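Local atomic coordinates of oligopeptide ABC transporter OppAIV (Borrelia burgdorferi B31, PDB entry 4GL8), a protein that probably binds oligopeptides as the extracytoplasmic receptor of an ABC transporter and delivers them for uptake into the cell. Residues S287-S292 with F494-S499; Y291-K296 with Y420-S425; L309-D314 with R488-V493; T330-P335 with K480-I485. One frame throughout, in Å; residues are numbered along the deposited sequence.

Contact 1: residues S287-S292 with F494-S499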
loop_
_atom_site.group_PDB
_atom_site.type_symbol
_atom_site.label_atom_id
_atom_site.label_comp_id
_atom_site.label_asym_id
_atom_site.label_seq_id
_atom_site.Cartn_x
_atom_site.Cartn_y
_atom_site.Cartn_z
ATOM N N SER A 287 0.854 -3.774 -7.747
ATOM C CA SER A 287 0.220 -2.521 -7.437
ATOM C C SER A 287 -0.654 -2.143 -8.625
ATOM O O SER A 287 -0.307 -2.462 -9.751
ATOM C CB SER A 287 1.322 -1.503 -7.167
ATOM O OG SER A 287 0.832 -0.447 -6.414
ATOM N N THR A 288 -1.810 -1.534 -8.370
ATOM C CA THR A 288 -2.766 -1.204 -9.400
ATOM C C THR A 288 -3.066 0.284 -9.432
ATOM O O THR A 288 -2.952 0.988 -8.430
ATOM C CB THR A 288 -4.127 -1.945 -9.227
ATOM O OG1 THR A 288 -4.773 -1.577 -8.004
ATOM C CG2 THR A 288 -3.952 -3.482 -9.283
ATOM N N SER A 289 -3.509 0.731 -10.603
ATOM C CA SER A 289 -4.080 2.066 -10.789
ATOM C C SER A 289 -5.569 1.919 -11.150
ATOM O O SER A 289 -5.938 1.156 -12.046
ATOM C CB SER A 289 -3.321 2.828 -11.878
ATOM O OG SER A 289 -4.070 3.958 -12.353
ATOM N N PHE A 290 -6.421 2.584 -10.383
ATOM C CA PHE A 290 -7.843 2.676 -10.697
ATOM C C PHE A 290 -8.389 4.025 -10.219
ATOM O O PHE A 290 -7.772 4.669 -9.414
ATOM C CB PHE A 290 -8.644 1.491 -10.140
ATOM C CG PHE A 290 -8.621 1.341 -8.622
ATOM C CD1 PHE A 290 -9.505 2.040 -7.830
ATOM C CD2 PHE A 290 -7.751 0.446 -8.017
ATOM C CE1 PHE A 290 -9.510 1.883 -6.442
ATOM C CE2 PHE A 290 -7.745 0.262 -6.638
ATOM C CZ PHE A 290 -8.627 1.002 -5.838
ATOM N N TYR A 291 -9.519 4.461 -10.772
ATOM C CA TYR A 291 -10.186 5.674 -10.285
ATOM C C TYR A 291 -11.397 5.257 -9.467
ATOM O O TYR A 291 -12.251 4.533 -9.970
ATOM C CB TYR A 291 -10.589 6.572 -11.480
ATOM C CG TYR A 291 -9.520 7.569 -11.899
ATOM C CD1 TYR A 291 -8.172 7.271 -11.821
ATOM C CD2 TYR A 291 -9.878 8.830 -12.366
ATOM C CE1 TYR A 291 -7.206 8.219 -12.172
ATOM C CE2 TYR A 291 -8.932 9.759 -12.740
ATOM C CZ TYR A 291 -7.593 9.456 -12.634
ATOM O OH TYR A 291 -6.683 10.426 -13.010
ATOM N N SER A 292 -11.459 5.674 -8.207
ATOM C CA SER A 292 -12.615 5.406 -7.364
ATOM C C SER A 292 -13.745 6.376 -7.650
ATOM O O SER A 292 -13.513 7.515 -8.122
ATOM C CB SER A 292 -12.260 5.557 -5.899
ATOM O OG SER A 292 -11.177 4.752 -5.503
ATOM N N PHE A 494 -11.051 0.557 -13.372
ATOM C CA PHE A 494 -9.767 -0.112 -13.248
ATOM C C PHE A 494 -8.958 0.141 -14.514
ATOM O O PHE A 494 -9.455 -0.046 -15.637
ATOM C CB PHE A 494 -9.972 -1.613 -13.030
ATOM C CG PHE A 494 -10.718 -1.935 -11.770
ATOM C CD1 PHE A 494 -10.071 -1.933 -10.559
ATOM C CD2 PHE A 494 -12.072 -2.223 -11.798
ATOM C CE1 PHE A 494 -10.766 -2.227 -9.389
ATOM C CE2 PHE A 494 -12.771 -2.531 -10.645
ATOM C CZ PHE A 494 -12.127 -2.513 -9.432
ATOM N N LEU A 495 -7.706 0.526 -14.326
ATOM C CA LEU A 495 -6.892 1.037 -15.413
ATOM C C LEU A 495 -5.674 0.199 -15.788
ATOM O O LEU A 495 -5.479 -0.130 -16.952
ATOM C CB LEU A 495 -6.427 2.458 -15.069
ATOM C CG LEU A 495 -7.538 3.516 -15.033
ATOM C CD1 LEU A 495 -7.024 4.813 -14.454
ATOM C CD2 LEU A 495 -8.082 3.764 -16.412
ATOM N N ASN A 496 -4.809 -0.098 -14.831
ATOM C CA ASN A 496 -3.649 -0.908 -15.163
ATOM C C ASN A 496 -3.006 -1.516 -13.944
ATOM O O ASN A 496 -3.367 -1.200 -12.804
ATOM C CB ASN A 496 -2.615 -0.103 -15.952
ATOM C CG ASN A 496 -2.198 1.155 -15.232
ATOM O OD1 ASN A 496 -1.548 1.101 -14.192
ATOM N ND2 ASN A 496 -2.582 2.306 -15.784
ATOM N N ILE A 497 -2.099 -2.444 -14.216
ATOM C CA ILE A 497 -1.227 -3.009 -13.223
ATOM C C ILE A 497 0.065 -2.242 -13.364
ATOM O O ILE A 497 0.688 -2.241 -14.431
ATOM C CB ILE A 497 -0.925 -4.489 -13.490
ATOM C CG1 ILE A 497 -2.220 -5.295 -13.692
ATOM C CG2 ILE A 497 -0.012 -5.020 -12.385
ATOM C CD1 ILE A 497 -3.170 -5.336 -12.497
ATOM N N THR A 498 0.499 -1.634 -12.277
ATOM C CA THR A 498 1.550 -0.599 -12.312
ATOM C C THR A 498 2.953 -1.165 -12.539
ATOM O O THR A 498 3.246 -2.265 -12.106
ATOM C CB THR A 498 1.522 0.172 -10.971
ATOM O OG1 THR A 498 0.395 1.059 -10.969
ATOM C CG2 THR A 498 2.818 0.940 -10.729
ATOM N N SER A 499 3.797 -0.392 -13.219
ATOM C CA SER A 499 5.250 -0.595 -13.239
ATOM C C SER A 499 5.916 0.659 -12.722
ATOM O O SER A 499 5.657 1.725 -13.240
ATOM C CB SER A 499 5.752 -0.845 -14.662
ATOM O OG SER A 499 5.248 -2.088 -15.143
HETATM O O HOH W 1 0.607 2.010 -8.166
HETATM O O HOH W 2 -2.672 4.855 -14.500
#
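Phe290 and Phe494 lie side by side and point the same way from two antiparallel strands, 287-292 and 494-499, whose register slips by one residue at a classic beta bulge. The strands belong to the beta core of a family 5 solute-binding protein. The rings of Phe290 and Phe494 are inclined at 55° with centroids 5.5 Å apart, neither stacked nor edge-to-face; CD1 of Phe494 rests on CB of Phe290, and CE1 of Phe494 sits over a face of the Phe290 ring. Phe441 meets the Phe494 ring from outside the pair. On this same side of the sheet Thr288 crosses Ile497 obliquely, CG2 of Thr288 against CD1 of Ile497 at 3.8 Å.

At the bulge both Leu495 and Asn496 face Ser289, and Ser289 O accepts two backbone bonds, from Leu495 N at 3.0 Å and from Asn496 N at 3.3 Å. The shift turns Leu495 toward the partner strand, where its CD1 touches both Ser289 OG and CD1 of the Tyr291 ring. Ser289 and Asn496 share the other side of the sheet. With chi1 at 55°, the Asn496 amide folds back over its own backbone, and OD1 comes to 3.4 Å from Ser289 CB. A water joins Asn496 ND2, which donates to it, with Ser289 OG.

Ser287, which packs on a modified side chain of the bound peptide, pairs through its carbonyl with Thr498 N in a nearly straight bond. A second water closes this end, 3.0 Å from both Ser287 OG and Thr498 OG1.

Contact 2: residues Y291-K296 with Y420-S425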
loop_
_atom_site.group_PDB
_atom_site.type_symbol
_atom_site.label_atom_id
_atom_site.label_comp_id
_atom_site.label_asym_id
_atom_site.label_seq_id
_atom_site.Cartn_x
_atom_site.Cartn_y
_atom_site.Cartn_z
ATOM N N TYR A 291 -9.519 4.461 -10.772
ATOM C CA TYR A 291 -10.186 5.674 -10.285
ATOM C C TYR A 291 -11.397 5.257 -9.467
ATOM O O TYR A 291 -12.251 4.533 -9.970
ATOM C CB TYR A 291 -10.589 6.572 -11.480
ATOM C CG TYR A 291 -9.520 7.569 -11.899
ATOM C CD1 TYR A 291 -8.172 7.271 -11.821
ATOM C CD2 TYR A 291 -9.878 8.830 -12.366
ATOM C CE1 TYR A 291 -7.206 8.219 -12.172
ATOM C CE2 TYR A 291 -8.932 9.759 -12.740
ATOM C CZ TYR A 291 -7.593 9.456 -12.634
ATOM O OH TYR A 291 -6.683 10.426 -13.010
ATOM N N SER A 292 -11.459 5.674 -8.207
ATOM C CA SER A 292 -12.615 5.406 -7.364
ATOM C C SER A 292 -13.745 6.376 -7.650
ATOM O O SER A 292 -13.513 7.515 -8.122
ATOM C CB SER A 292 -12.260 5.557 -5.899
ATOM O OG SER A 292 -11.177 4.752 -5.503
ATOM N N LEU A 293 -14.951 5.912 -7.318
ATOM C CA LEU A 293 -16.202 6.590 -7.632
ATOM C C LEU A 293 -17.046 6.587 -6.365
ATOM O O LEU A 293 -17.276 5.542 -5.786
ATOM C CB LEU A 293 -16.942 5.892 -8.775
ATOM C CG LEU A 293 -16.121 5.698 -10.048
ATOM C CD1 LEU A 293 -16.814 4.744 -10.994
ATOM C CD2 LEU A 293 -15.805 6.991 -10.769
ATOM N N ASN A 294 -17.472 7.760 -5.922
ATOM C CA ASN A 294 -18.286 7.893 -4.742
ATOM C C ASN A 294 -19.722 7.517 -5.092
ATOM O O ASN A 294 -20.418 8.263 -5.789
ATOM C CB ASN A 294 -18.187 9.310 -4.168
ATOM C CG ASN A 294 -18.798 9.406 -2.763
ATOM O OD1 ASN A 294 -19.792 8.750 -2.456
ATOM N ND2 ASN A 294 -18.218 10.238 -1.921
ATOM N N MET A 295 -20.161 6.354 -4.596
ATOM C CA MET A 295 -21.491 5.832 -4.910
ATOM C C MET A 295 -22.600 6.694 -4.348
ATOM O O MET A 295 -23.734 6.522 -4.746
ATOM C CB MET A 295 -21.718 4.436 -4.320
ATOM C CG MET A 295 -20.682 3.401 -4.668
ATOM S SD MET A 295 -20.694 3.062 -6.427
ATOM C CE MET A 295 -19.671 1.628 -6.434
ATOM N N LYS A 296 -22.281 7.568 -3.397
ATOM C CA LYS A 296 -23.249 8.499 -2.830
ATOM C C LYS A 296 -23.312 9.801 -3.632
ATOM O O LYS A 296 -24.057 10.688 -3.255
ATOM C CB LYS A 296 -22.923 8.861 -1.362
ATOM C CG LYS A 296 -22.426 7.740 -0.446
ATOM C CD LYS A 296 -23.453 6.635 -0.240
ATOM C CE LYS A 296 -24.551 7.086 0.707
ATOM N NZ LYS A 296 -25.903 6.794 0.139
ATOM N N TYR A 420 -14.925 13.194 -1.876
ATOM C CA TYR A 420 -14.614 13.226 -3.284
ATOM C C TYR A 420 -15.815 12.786 -4.094
ATOM O O TYR A 420 -16.802 12.268 -3.556
ATOM C CB TYR A 420 -13.408 12.336 -3.614
ATOM C CG TYR A 420 -13.595 10.841 -3.412
ATOM C CD1 TYR A 420 -14.209 10.032 -4.401
ATOM C CD2 TYR A 420 -13.150 10.221 -2.250
ATOM C CE1 TYR A 420 -14.360 8.662 -4.206
ATOM C CE2 TYR A 420 -13.308 8.858 -2.048
ATOM C CZ TYR A 420 -13.895 8.085 -3.030
ATOM O OH TYR A 420 -14.008 6.736 -2.827
ATOM N N GLU A 421 -15.716 13.021 -5.396
ATOM C CA GLU A 421 -16.710 12.620 -6.353
ATOM C C GLU A 421 -16.054 11.523 -7.187
ATOM O O GLU A 421 -16.451 10.368 -7.097
ATOM C CB GLU A 421 -17.160 13.854 -7.155
ATOM C CG GLU A 421 -17.871 14.886 -6.253
ATOM C CD GLU A 421 -18.433 16.106 -6.998
ATOM O OE1 GLU A 421 -17.890 16.477 -8.040
ATOM O OE2 GLU A 421 -19.402 16.718 -6.521
ATOM N N ILE A 422 -15.033 11.886 -7.959
ATOM C CA ILE A 422 -14.117 10.920 -8.586
ATOM C C ILE A 422 -12.707 11.198 -8.009
ATOM O O ILE A 422 -12.314 12.352 -7.821
ATOM C CB ILE A 422 -14.123 11.072 -10.122
ATOM C CG1 ILE A 422 -15.529 10.813 -10.665
ATOM C CG2 ILE A 422 -13.130 10.136 -10.789
ATOM C CD1 ILE A 422 -15.658 11.034 -12.149
ATOM N N ILE A 423 -11.954 10.164 -7.703
ATOM C CA ILE A 423 -10.614 10.386 -7.191
ATOM C C ILE A 423 -9.651 9.338 -7.720
ATOM O O ILE A 423 -9.922 8.121 -7.644
ATOM C CB ILE A 423 -10.619 10.414 -5.648
ATOM C CG1 ILE A 423 -9.310 10.950 -5.091
ATOM C CG2 ILE A 423 -10.931 9.028 -5.056
ATOM C CD1 ILE A 423 -9.439 11.387 -3.647
ATOM N N ARG A 424 -8.523 9.814 -8.273
ATOM C CA ARG A 424 -7.443 8.915 -8.642
ATOM C C ARG A 424 -7.085 8.043 -7.463
ATOM O O ARG A 424 -6.960 8.511 -6.344
ATOM C CB ARG A 424 -6.204 9.685 -9.127
ATOM C CG ARG A 424 -5.005 8.794 -9.356
ATOM C CD ARG A 424 -4.048 8.752 -8.186
ATOM N NE ARG A 424 -3.442 7.439 -8.104
ATOM C CZ ARG A 424 -2.506 7.083 -7.223
ATOM N NH1 ARG A 424 -2.034 7.942 -6.312
ATOM N NH2 ARG A 424 -2.056 5.837 -7.243
ATOM N N SER A 425 -6.886 6.769 -7.722
ATOM C CA SER A 425 -6.794 5.827 -6.629
ATOM C C SER A 425 -5.879 4.684 -7.043
ATOM O O SER A 425 -5.033 4.854 -7.907
ATOM C CB SER A 425 -8.233 5.396 -6.278
ATOM O OG SER A 425 -8.296 4.599 -5.138
#
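Tyr291 lays one face of its ring over the backbone of Arg424: CA of Arg424 stands 3.8 Å from the ring centroid, 21° off the normal, a CH-pi contact offset toward the rim. CB of Arg424 continues the overlap along the ring to CE1 of Tyr291 at 3.5 Å. Beyond CG the arginine chain bends, and its NH1 reaches Asn377 and the backbone of the bound peptide, so the tyrosine packs on the root of a ligand-binding side chain. Across the ring from CE1, CD2 of Tyr291 meets CG2 of Ile422, whose CG1 lies alongside CD2 of Leu293.

These residues share one side of an antiparallel strand pair, 291-293 with 422-425, in the beta core of the solute-binding fold. Ser292 and Ile423 form its hydrogen-bonded pair, linked both ways between N and O, and their side chains turn to the other side. There CG2 of Ile423 lies 3.4 Å above the centre of the Tyr420 ring, while Tyr420 OH approaches Ser292 CB and bonds to Tyr451 N. Ser292 OG is bonded to Ser449 O.

Past the strand Asn294 carries on the pairing, its N donating to Glu421 O at 3.0 Å. Placing CG anti to the backbone N (chi1 -168°) brings Asn294 ND2 to Tyr420 O, also at 3.0 Å, though the acceptor is tilted 23° from the amide plane. The amide's OD1 takes Lys296 N in an Asx turn.

Contact 3: residues L309-D314 with R488-V493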
loop_
_atom_site.group_PDB
_atom_site.type_symbol
_atom_site.label_atom_id
_atom_site.label_comp_id
_atom_site.label_asym_id
_atom_site.label_seq_id
_atom_site.Cartn_x
_atom_site.Cartn_y
_atom_site.Cartn_z
ATOM N N LEU A 309 -18.018 5.403 -18.115
ATOM C CA LEU A 309 -16.737 6.006 -17.768
ATOM C C LEU A 309 -15.621 4.989 -17.964
ATOM O O LEU A 309 -14.559 5.312 -18.478
ATOM C CB LEU A 309 -16.735 6.505 -16.316
ATOM C CG LEU A 309 -17.798 7.547 -15.925
ATOM C CD1 LEU A 309 -17.788 7.773 -14.422
ATOM C CD2 LEU A 309 -17.649 8.863 -16.680
ATOM N N SER A 310 -15.853 3.747 -17.572
ATOM C CA SER A 310 -14.815 2.720 -17.653
ATOM C C SER A 310 -14.493 2.343 -19.102
ATOM O O SER A 310 -13.347 2.282 -19.486
ATOM C CB SER A 310 -15.209 1.478 -16.843
ATOM O OG SER A 310 -14.204 0.481 -16.945
ATOM N N PHE A 311 -15.519 2.128 -19.900
ATOM C CA PHE A 311 -15.355 1.785 -21.317
ATOM C C PHE A 311 -14.891 2.958 -22.199
ATOM O O PHE A 311 -14.360 2.726 -23.278
ATOM C CB PHE A 311 -16.658 1.245 -21.900
ATOM C CG PHE A 311 -16.870 -0.206 -21.671
ATOM C CD1 PHE A 311 -17.670 -0.655 -20.643
ATOM C CD2 PHE A 311 -16.304 -1.133 -22.502
ATOM C CE1 PHE A 311 -17.877 -2.003 -20.430
ATOM C CE2 PHE A 311 -16.508 -2.490 -22.292
ATOM C CZ PHE A 311 -17.303 -2.920 -21.258
ATOM N N ALA A 312 -15.102 4.197 -21.752
ATOM C CA ALA A 312 -14.675 5.375 -22.504
ATOM C C ALA A 312 -13.171 5.690 -22.410
ATOM O O ALA A 312 -12.701 6.618 -23.086
ATOM C CB ALA A 312 -15.470 6.580 -22.052
ATOM N N ILE A 313 -12.405 4.953 -21.595
ATOM C CA ILE A 313 -10.949 5.189 -21.491
ATOM C C ILE A 313 -10.127 4.247 -22.374
ATOM O O ILE A 313 -10.208 3.034 -22.240
ATOM C CB ILE A 313 -10.416 4.937 -20.077
ATOM C CG1 ILE A 313 -11.212 5.702 -18.982
ATOM C CG2 ILE A 313 -8.921 5.215 -20.017
ATOM C CD1 ILE A 313 -11.127 7.189 -19.078
ATOM N N ASP A 314 -9.270 4.798 -23.225
ATOM C CA ASP A 314 -8.370 3.971 -24.037
ATOM C C ASP A 314 -7.135 3.579 -23.195
ATOM O O ASP A 314 -6.155 4.329 -23.151
ATOM C CB ASP A 314 -7.960 4.755 -25.292
ATOM C CG ASP A 314 -7.038 3.969 -26.209
ATOM O OD1 ASP A 314 -6.754 2.772 -25.953
ATOM O OD2 ASP A 314 -6.596 4.572 -27.198
ATOM N N ARG A 488 -19.508 -6.440 -13.811
ATOM C CA ARG A 488 -20.920 -6.212 -13.492
ATOM C C ARG A 488 -21.166 -4.893 -12.787
ATOM O O ARG A 488 -21.907 -4.081 -13.292
ATOM C CB ARG A 488 -21.491 -7.364 -12.647
ATOM C CG ARG A 488 -23.000 -7.284 -12.439
ATOM C CD ARG A 488 -23.593 -8.578 -11.874
ATOM N NE ARG A 488 -23.635 -8.596 -10.411
ATOM C CZ ARG A 488 -23.624 -9.705 -9.652
ATOM N NH1 ARG A 488 -23.662 -9.590 -8.322
ATOM N NH2 ARG A 488 -23.562 -10.931 -10.200
ATOM N N ASP A 489 -20.579 -4.686 -11.611
ATOM C CA ASP A 489 -20.888 -3.503 -10.807
ATOM C C ASP A 489 -20.031 -2.273 -11.135
ATOM O O ASP A 489 -20.492 -1.170 -10.909
ATOM C CB ASP A 489 -20.815 -3.803 -9.304
ATOM C CG ASP A 489 -22.008 -4.627 -8.792
ATOM O OD1 ASP A 489 -22.903 -4.971 -9.592
ATOM O OD2 ASP A 489 -22.033 -4.937 -7.574
ATOM N N PHE A 490 -18.812 -2.459 -11.648
ATOM C CA PHE A 490 -17.917 -1.349 -11.931
ATOM C C PHE A 490 -17.864 -0.298 -10.793
ATOM O O PHE A 490 -18.109 0.887 -11.033
ATOM C CB PHE A 490 -18.317 -0.656 -13.246
ATOM C CG PHE A 490 -18.165 -1.526 -14.470
ATOM C CD1 PHE A 490 -17.004 -1.469 -15.240
ATOM C CD2 PHE A 490 -19.160 -2.412 -14.834
ATOM C CE1 PHE A 490 -16.847 -2.274 -16.362
ATOM C CE2 PHE A 490 -19.011 -3.222 -15.951
ATOM C CZ PHE A 490 -17.841 -3.154 -16.721
ATOM N N PRO A 491 -17.560 -0.722 -9.558
ATOM C CA PRO A 491 -17.383 0.282 -8.511
ATOM C C PRO A 491 -16.248 1.257 -8.778
ATOM O O PRO A 491 -16.239 2.376 -8.255
ATOM C CB PRO A 491 -17.046 -0.555 -7.251
ATOM C CG PRO A 491 -16.524 -1.836 -7.765
ATOM C CD PRO A 491 -17.259 -2.081 -9.073
ATOM N N ALA A 492 -15.281 0.831 -9.579
ATOM C CA ALA A 492 -14.198 1.687 -9.957
ATOM C C ALA A 492 -13.889 1.506 -11.450
ATOM O O ALA A 492 -14.296 0.538 -12.092
ATOM C CB ALA A 492 -12.980 1.359 -9.102
ATOM N N VAL A 493 -13.184 2.482 -11.985
ATOM C CA VAL A 493 -12.599 2.414 -13.306
ATOM C C VAL A 493 -11.198 1.851 -13.132
ATOM O O VAL A 493 -10.289 2.546 -12.729
ATOM C CB VAL A 493 -12.577 3.803 -13.941
ATOM C CG1 VAL A 493 -11.951 3.758 -15.318
ATOM C CG2 VAL A 493 -13.994 4.349 -13.996
HETATM O O HOH W 3 -13.470 -0.651 -14.532
#
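The last turn of helix 303-311 comes up against the turn between helix 471-489 and strand 492-504, with Ser310 and Val493 nearest at 4.9 Å between CA atoms and Phe490 leaving helical geometry at positive phi (44°). Phe490 and Val493 point toward the helix from two places on this turn and meet Ser310 separately. CD1 of the Phe490 ring touches Ser310 CB at 3.8 Å, and the ring's far end, CZ, reaches CE1 of Phe311 at 3.9 Å. The two phenylalanine side chains cross at about a right angle, but the ring planes are only 46° apart and the centroids 6.0 Å, an oblique meeting, neither stacked nor edge-to-face.

Val493 works through both branches. Its CG1, anti to the backbone N, lies 3.8 Å from Ser310 CA and extends to CG1 of Ile313, whereas CG2 reaches back to Leu309 CB at 4.2 Å. No direct hydrogen bond joins the segments; a water does so instead, 2.8 Å from Ser310 OG and donating to Ala492 O.

Arg306, one turn earlier on helix 303-311, also spans the two parts, NH1 donating to Asp489 O. Helix 351-361 packs Met353 and Ala354 against Phe311, and Ile389 and Trp393 of helix 380-397 touch Ile313. Val493 continues into the beta core, its backbone bonded to Tyr291 of strand 287-293.

Contact 4: residues T330-P335 with K480-I485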
loop_
_atom_site.group_PDB
_atom_site.type_symbol
_atom_site.label_atom_id
_atom_site.label_comp_id
_atom_site.label_asym_id
_atom_site.label_seq_id
_atom_site.Cartn_x
_atom_site.Cartn_y
_atom_site.Cartn_z
ATOM N N THR A 330 -5.373 -2.930 -18.182
ATOM C CA THR A 330 -6.235 -4.015 -17.683
ATOM C C THR A 330 -7.631 -3.553 -17.214
ATOM O O THR A 330 -7.832 -2.412 -16.825
ATOM C CB THR A 330 -5.565 -4.834 -16.538
ATOM O OG1 THR A 330 -6.205 -6.097 -16.407
ATOM C CG2 THR A 330 -5.686 -4.128 -15.198
ATOM N N ARG A 331 -8.583 -4.476 -17.272
ATOM C CA ARG A 331 -9.881 -4.314 -16.660
ATOM C C ARG A 331 -9.906 -5.016 -15.300
ATOM O O ARG A 331 -10.894 -4.911 -14.559
ATOM C CB ARG A 331 -10.939 -4.895 -17.568
ATOM C CG ARG A 331 -11.182 -4.067 -18.816
ATOM C CD ARG A 331 -12.257 -3.033 -18.556
ATOM N NE ARG A 331 -13.463 -3.662 -18.033
ATOM C CZ ARG A 331 -14.325 -4.376 -18.767
ATOM N NH1 ARG A 331 -14.158 -4.526 -20.066
ATOM N NH2 ARG A 331 -15.376 -4.929 -18.182
ATOM N N ARG A 332 -8.812 -5.723 -14.984
ATOM C CA ARG A 332 -8.678 -6.470 -13.736
ATOM C C ARG A 332 -8.485 -5.585 -12.526
ATOM O O ARG A 332 -7.939 -4.477 -12.614
ATOM C CB ARG A 332 -7.502 -7.472 -13.786
ATOM C CG ARG A 332 -7.663 -8.648 -14.771
ATOM C CD ARG A 332 -8.328 -9.877 -14.164
ATOM N NE ARG A 332 -7.601 -10.283 -12.973
ATOM C CZ ARG A 332 -6.514 -11.054 -12.941
ATOM N NH1 ARG A 332 -6.023 -11.621 -14.034
ATOM N NH2 ARG A 332 -5.928 -11.300 -11.779
ATOM N N ALA A 333 -8.921 -6.118 -11.385
ATOM C CA ALA A 333 -8.771 -5.470 -10.078
ATOM C C ALA A 333 -7.557 -5.971 -9.282
ATOM O O ALA A 333 -7.170 -5.372 -8.287
ATOM C CB ALA A 333 -10.042 -5.705 -9.274
ATOM N N THR A 334 -6.999 -7.113 -9.665
ATOM C CA THR A 334 -5.849 -7.674 -8.956
ATOM C C THR A 334 -4.720 -7.968 -9.939
ATOM O O THR A 334 -4.969 -8.242 -11.097
ATOM C CB THR A 334 -6.188 -9.005 -8.265
ATOM O OG1 THR A 334 -6.304 -10.019 -9.253
ATOM C CG2 THR A 334 -7.519 -8.932 -7.486
ATOM N N PRO A 335 -3.472 -7.929 -9.462
ATOM C CA PRO A 335 -2.414 -8.515 -10.252
ATOM C C PRO A 335 -2.605 -10.034 -10.287
ATOM O O PRO A 335 -3.453 -10.562 -9.553
ATOM C CB PRO A 335 -1.148 -8.168 -9.484
ATOM C CG PRO A 335 -1.537 -7.156 -8.466
ATOM C CD PRO A 335 -2.982 -7.365 -8.195
ATOM N N LYS A 480 -14.980 -15.534 -9.221
ATOM C CA LYS A 480 -16.393 -15.088 -9.258
ATOM C C LYS A 480 -16.608 -13.754 -8.507
ATOM O O LYS A 480 -17.377 -12.927 -8.928
ATOM C CB LYS A 480 -17.364 -16.173 -8.727
ATOM N N ALA A 481 -15.914 -13.528 -7.405
ATOM C CA ALA A 481 -16.020 -12.224 -6.705
ATOM C C ALA A 481 -15.446 -11.070 -7.564
ATOM O O ALA A 481 -16.077 -10.031 -7.775
ATOM C CB ALA A 481 -15.329 -12.288 -5.353
ATOM N N GLU A 482 -14.263 -11.277 -8.098
ATOM C CA GLU A 482 -13.643 -10.282 -8.949
ATOM C C GLU A 482 -14.502 -9.964 -10.172
ATOM O O GLU A 482 -14.564 -8.806 -10.587
ATOM C CB GLU A 482 -12.251 -10.729 -9.424
ATOM C CG GLU A 482 -11.502 -9.579 -10.078
ATOM C CD GLU A 482 -10.089 -9.903 -10.519
ATOM O OE1 GLU A 482 -9.392 -8.928 -10.868
ATOM O OE2 GLU A 482 -9.700 -11.108 -10.563
ATOM N N ALA A 483 -15.134 -10.977 -10.767
ATOM C CA ALA A 483 -15.976 -10.752 -11.938
ATOM C C ALA A 483 -17.104 -9.791 -11.630
ATOM O O ALA A 483 -17.503 -9.047 -12.503
ATOM C CB ALA A 483 -16.559 -12.051 -12.468
ATOM N N ILE A 484 -17.624 -9.814 -10.405
ATOM C CA ILE A 484 -18.702 -8.907 -10.017
ATOM C C ILE A 484 -18.235 -7.455 -10.065
ATOM O O ILE A 484 -18.930 -6.605 -10.605
ATOM C CB ILE A 484 -19.259 -9.227 -8.604
ATOM C CG1 ILE A 484 -20.001 -10.566 -8.589
ATOM C CG2 ILE A 484 -20.187 -8.136 -8.112
ATOM C CD1 ILE A 484 -20.290 -11.034 -7.191
ATOM N N ILE A 485 -17.084 -7.153 -9.485
ATOM C CA ILE A 485 -16.564 -5.771 -9.554
ATOM C C ILE A 485 -16.018 -5.356 -10.932
ATOM O O ILE A 485 -16.247 -4.233 -11.346
ATOM C CB ILE A 485 -15.562 -5.449 -8.435
ATOM C CG1 ILE A 485 -14.303 -6.297 -8.540
ATOM C CG2 ILE A 485 -16.270 -5.612 -7.085
ATOM C CD1 ILE A 485 -13.372 -6.147 -7.352
#
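The guanidinium of Arg332 meets both of its partners here at its edge and in its plane: Glu482 OE1 by NE at 3.1 Å, and Thr334 OG1 by NH2 at 2.9 Å. The Glu482 carboxylate stands almost perpendicular to it, the planes 83° apart. NE of Arg332 alone faces the carboxylate, with OE2 of Glu482 only slightly farther from it at 3.3 Å, not a flat two-pronged pair. NE comes to the syn side of OE1, 28° out of the carboxylate plane.

Ala333 N donates to Glu482 OE1 from nearly along the C-O axis, at 2.9 Å. Thr334 N adds a weak bond to that oxygen. OE1 thus gathers one charged donor and two backbone donors, one of them weak, in a buried place, which would probably stabilise the carboxylate. Glu482 gets there on an extended chain with CG anti to the backbone N (chi1 -169°), reaching straight out from helix 471-489 into the loop that follows strand 328-329. An ST turn opens that loop, Thr330 OG1 accepting from Arg332 N.

Both charged ends have further partners: OE2 of Glu482 bonds to the hydroxyls of Tyr340 and Tyr342, and NH1 of Arg332 pairs with Asp336. About one helical turn on from Glu482 lies Ile485, whose CD1 touches Ala333 CB at 3.9 Å.

From the N terminus, strand 287-293 opens two loops: its first part closes a long one with 494-499 in contact 1, and its end closes a shorter one with 420-425 in contact 2. Sharing Tyr291 and Ser292, these two place strand 287-293 between strands 422-428 and 492-504. Helix 303-311 follows and begins the loop of contact 3, which lies within that of contact 1; contact 4 lies inside both. Contact 2 crosses contacts 3 and 4, since its second segment falls between theirs. Contact 3 binds helix 303-311 to the turn leaving helix 471-489, and contact 4 ties the loop after strand 328-329 to that helix, with Thr330 N meeting Leu495 O of contact 1.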